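Local coordinates for protein ubiquitin-like-specific protease 2 (Saccharomyces cerevisiae, PDB 5LNB) that removes SUMO from modified proteins as a cysteine protease, the part described here being its Ulp1-family catalytic domain, at residues K46-D51 / I119-F124. Sequence-based numbering, arbitrary orientation.
Sequences KDWVND and ISYHWF. With ACT (acetate ion), chain B.
Trp48 meets Tyr121 and Trp123 in an aromatic cluster, a worked example of one indole joining a loop to a β-turn. Its CB heads toward the turn, and CG, anti to the backbone N (chi1 177°), carries the ring across. The rim of the phenol, at Tyr121 CD1, comes over one face of the indole, 3.6 Å from Trp48 CD2, in a T-shaped stack with planes at 69°. Trp48 CD1 lies 3.6 Å from the carbonyl oxygen Tyr121 O. Trp48 NE1 follows, 3.3 Å from Trp123 NE1, two donors that do not bond. Instead, Trp123 NE1 gives its hydrogen to Val49 O (2.7 Å), in the carbonyl plane, which anchors the second indole; its five-membered ring lies nearly parallel to that of Trp48 but slid aside, barely overlapping it. Trp48 CE2 lies 3.7 Å from both Trp123 NE1 and Tyr121 CD1, with CE3 near Tyr121 CE1. Trp48 CZ2 and CH2 each stand 4.0 Å from OXT of an acetate ion, probably from the crystallisation liquor; the indole's other face rests over Asn50 CA. Asp51 OD1 comes obliquely within 3.3 Å of Trp123 CZ2 and CH2, its carboxylate steep to the ring. Replacing Trp48 by an alanine would probably strip the Tyr121 edge of its facing ring and open a gap beside Trp123. In Ulp1 relatives the corresponding tryptophans line the tunnel for SUMO's diglycine tail, as this pair probably does. His122, bonded to Asp165 and touching Cys215, is consistent with the family's catalytic triad. The contact joins the loop before helix 51-67 to the hairpin of strands 112-119 and 122-129, helix 215-228 packing against Val49 and Trp123.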
loop_
_atom_site.group_PDB
_atom_site.type_symbol
_atom_site.label_atom_id
_atom_site.label_comp_id
_atom_site.label_asym_id
_atom_site.label_seq_id
_atom_site.Cartn_x
_atom_site.Cartn_y
_atom_site.Cartn_z
ATOM N N LYS A 46 16.768 -8.796 8.399
ATOM C CA LYS A 46 15.998 -7.564 8.502
ATOM C C LYS A 46 16.397 -6.613 7.389
ATOM O O LYS A 46 16.582 -5.413 7.610
ATOM C CB LYS A 46 16.183 -6.899 9.869
ATOM C CG LYS A 46 15.665 -7.726 11.029
ATOM C CD LYS A 46 16.151 -7.207 12.339
ATOM C CE LYS A 46 15.791 -8.173 13.456
ATOM N NZ LYS A 46 16.236 -7.653 14.774
ATOM N N ASP A 47 16.555 -7.140 6.178
ATOM C CA ASP A 47 16.954 -6.302 5.058
ATOM C C ASP A 47 15.845 -5.327 4.694
ATOM O O ASP A 47 14.657 -5.591 4.905
ATOM C CB ASP A 47 17.307 -7.159 3.844
ATOM C CG ASP A 47 18.654 -7.853 3.983
ATOM O OD1 ASP A 47 19.279 -7.769 5.059
ATOM O OD2 ASP A 47 19.087 -8.480 3.000
ATOM N N TRP A 48 16.250 -4.179 4.152
ATOM C CA TRP A 48 15.297 -3.232 3.587
ATOM C C TRP A 48 14.416 -3.928 2.554
ATOM O O TRP A 48 14.901 -4.691 1.722
ATOM C CB TRP A 48 16.036 -2.048 2.952
ATOM C CG TRP A 48 15.106 -1.074 2.279
ATOM C CD1 TRP A 48 14.210 -0.235 2.884
ATOM C CD2 TRP A 48 14.969 -0.855 0.871
ATOM N NE1 TRP A 48 13.535 0.500 1.939
ATOM C CE2 TRP A 48 13.979 0.134 0.695
ATOM C CE3 TRP A 48 15.592 -1.396 -0.260
ATOM C CZ2 TRP A 48 13.595 0.586 -0.562
ATOM C CZ3 TRP A 48 15.210 -0.941 -1.506
ATOM C CH2 TRP A 48 14.222 0.038 -1.647
ATOM N N VAL A 49 13.114 -3.690 2.636
ATOM C CA VAL A 49 12.164 -4.301 1.712
ATOM C C VAL A 49 12.124 -3.462 0.438
ATOM O O VAL A 49 11.774 -2.280 0.479
ATOM C CB VAL A 49 10.771 -4.408 2.351
ATOM C CG1 VAL A 49 9.777 -4.917 1.346
ATOM C CG2 VAL A 49 10.810 -5.329 3.564
ATOM N N ASN A 50 12.477 -4.069 -0.698
ATOM C CA ASN A 50 12.543 -3.290 -1.936
ATOM C C ASN A 50 11.149 -3.076 -2.543
ATOM O O ASN A 50 10.148 -3.643 -2.098
ATOM C CB ASN A 50 13.474 -3.961 -2.953
ATOM C CG ASN A 50 13.048 -5.379 -3.294
ATOM O OD1 ASN A 50 11.933 -5.614 -3.765
ATOM N ND2 ASN A 50 13.935 -6.331 -3.050
ATOM N N ASP A 51 11.101 -2.223 -3.576
ATOM C CA ASP A 51 9.829 -1.844 -4.198
ATOM C C ASP A 51 9.109 -3.047 -4.794
ATOM O O ASP A 51 7.872 -3.102 -4.785
ATOM C CB ASP A 51 10.068 -0.806 -5.290
ATOM C CG ASP A 51 10.809 0.407 -4.788
ATOM O OD1 ASP A 51 10.365 1.000 -3.784
ATOM O OD2 ASP A 51 11.837 0.772 -5.395
ATOM N N ILE A 119 10.755 6.926 1.286
ATOM C CA ILE A 119 11.641 8.082 1.371
ATOM C C ILE A 119 12.874 7.693 2.167
ATOM O O ILE A 119 12.758 7.225 3.307
ATOM C CB ILE A 119 10.954 9.296 2.021
ATOM C CG1 ILE A 119 9.753 9.759 1.191
ATOM C CG2 ILE A 119 11.956 10.432 2.174
ATOM C CD1 ILE A 119 8.993 10.921 1.839
ATOM N N SER A 120 14.050 7.899 1.578
ATOM C CA SER A 120 15.322 7.626 2.256
ATOM C C SER A 120 15.256 6.332 3.062
ATOM O O SER A 120 15.603 6.282 4.243
ATOM C CB SER A 120 15.723 8.791 3.153
ATOM O OG SER A 120 15.812 9.989 2.406
ATOM N N TYR A 121 14.781 5.272 2.411
ATOM C CA TYR A 121 14.763 3.919 2.959
ATOM C C TYR A 121 13.793 3.754 4.120
ATOM O O TYR A 121 13.852 2.744 4.831
ATOM C CB TYR A 121 16.167 3.480 3.388
ATOM C CG TYR A 121 17.065 3.231 2.207
ATOM C CD1 TYR A 121 17.099 1.982 1.586
ATOM C CD2 TYR A 121 17.860 4.245 1.688
ATOM C CE1 TYR A 121 17.911 1.742 0.493
ATOM C CE2 TYR A 121 18.675 4.015 0.589
ATOM C CZ TYR A 121 18.696 2.758 -0.004
ATOM O OH TYR A 121 19.500 2.525 -1.103
ATOM N N HIS A 122 12.895 4.709 4.324
ATOM C CA HIS A 122 11.849 4.631 5.330
ATOM C C HIS A 122 10.520 4.440 4.614
ATOM O O HIS A 122 10.078 5.328 3.880
ATOM C CB HIS A 122 11.828 5.897 6.190
ATOM C CG HIS A 122 10.692 5.950 7.171
ATOM N ND1 HIS A 122 10.353 7.102 7.853
ATOM C CD2 HIS A 122 9.828 4.995 7.595
ATOM C CE1 HIS A 122 9.326 6.856 8.648
ATOM N NE2 HIS A 122 8.987 5.586 8.510
ATOM N N TRP A 123 9.891 3.284 4.832
ATOM C CA TRP A 123 8.567 2.988 4.303
ATOM C C TRP A 123 7.478 3.418 5.281
ATOM O O TRP A 123 7.550 3.121 6.477
ATOM C CB TRP A 123 8.405 1.490 4.041
ATOM C CG TRP A 123 9.025 0.941 2.787
ATOM C CD1 TRP A 123 10.129 0.129 2.703
ATOM C CD2 TRP A 123 8.543 1.106 1.446
ATOM N NE1 TRP A 123 10.380 -0.193 1.383
ATOM C CE2 TRP A 123 9.418 0.389 0.595
ATOM C CE3 TRP A 123 7.471 1.809 0.879
ATOM C CZ2 TRP A 123 9.245 0.344 -0.792
ATOM C CZ3 TRP A 123 7.300 1.769 -0.493
ATOM C CH2 TRP A 123 8.186 1.039 -1.317
ATOM N N PHE A 124 6.461 4.098 4.765
ATOM C CA PHE A 124 5.177 4.206 5.447
ATOM C C PHE A 124 4.123 4.339 4.352
ATOM O O PHE A 124 4.430 4.201 3.165
ATOM C CB PHE A 124 5.179 5.344 6.487
ATOM C CG PHE A 124 5.354 6.728 5.907
ATOM C CD1 PHE A 124 4.250 7.524 5.625
ATOM C CD2 PHE A 124 6.620 7.247 5.681
ATOM C CE1 PHE A 124 4.407 8.806 5.105
ATOM C CE2 PHE A 124 6.785 8.533 5.162
ATOM C CZ PHE A 124 5.678 9.309 4.871
HETATM C C ACT B . 15.117 4.136 -2.010
HETATM O O ACT B . 14.976 4.647 -0.864
HETATM O OXT ACT B . 14.082 3.913 -2.679
HETATM C CH3 ACT B . 16.461 3.803 -2.586
#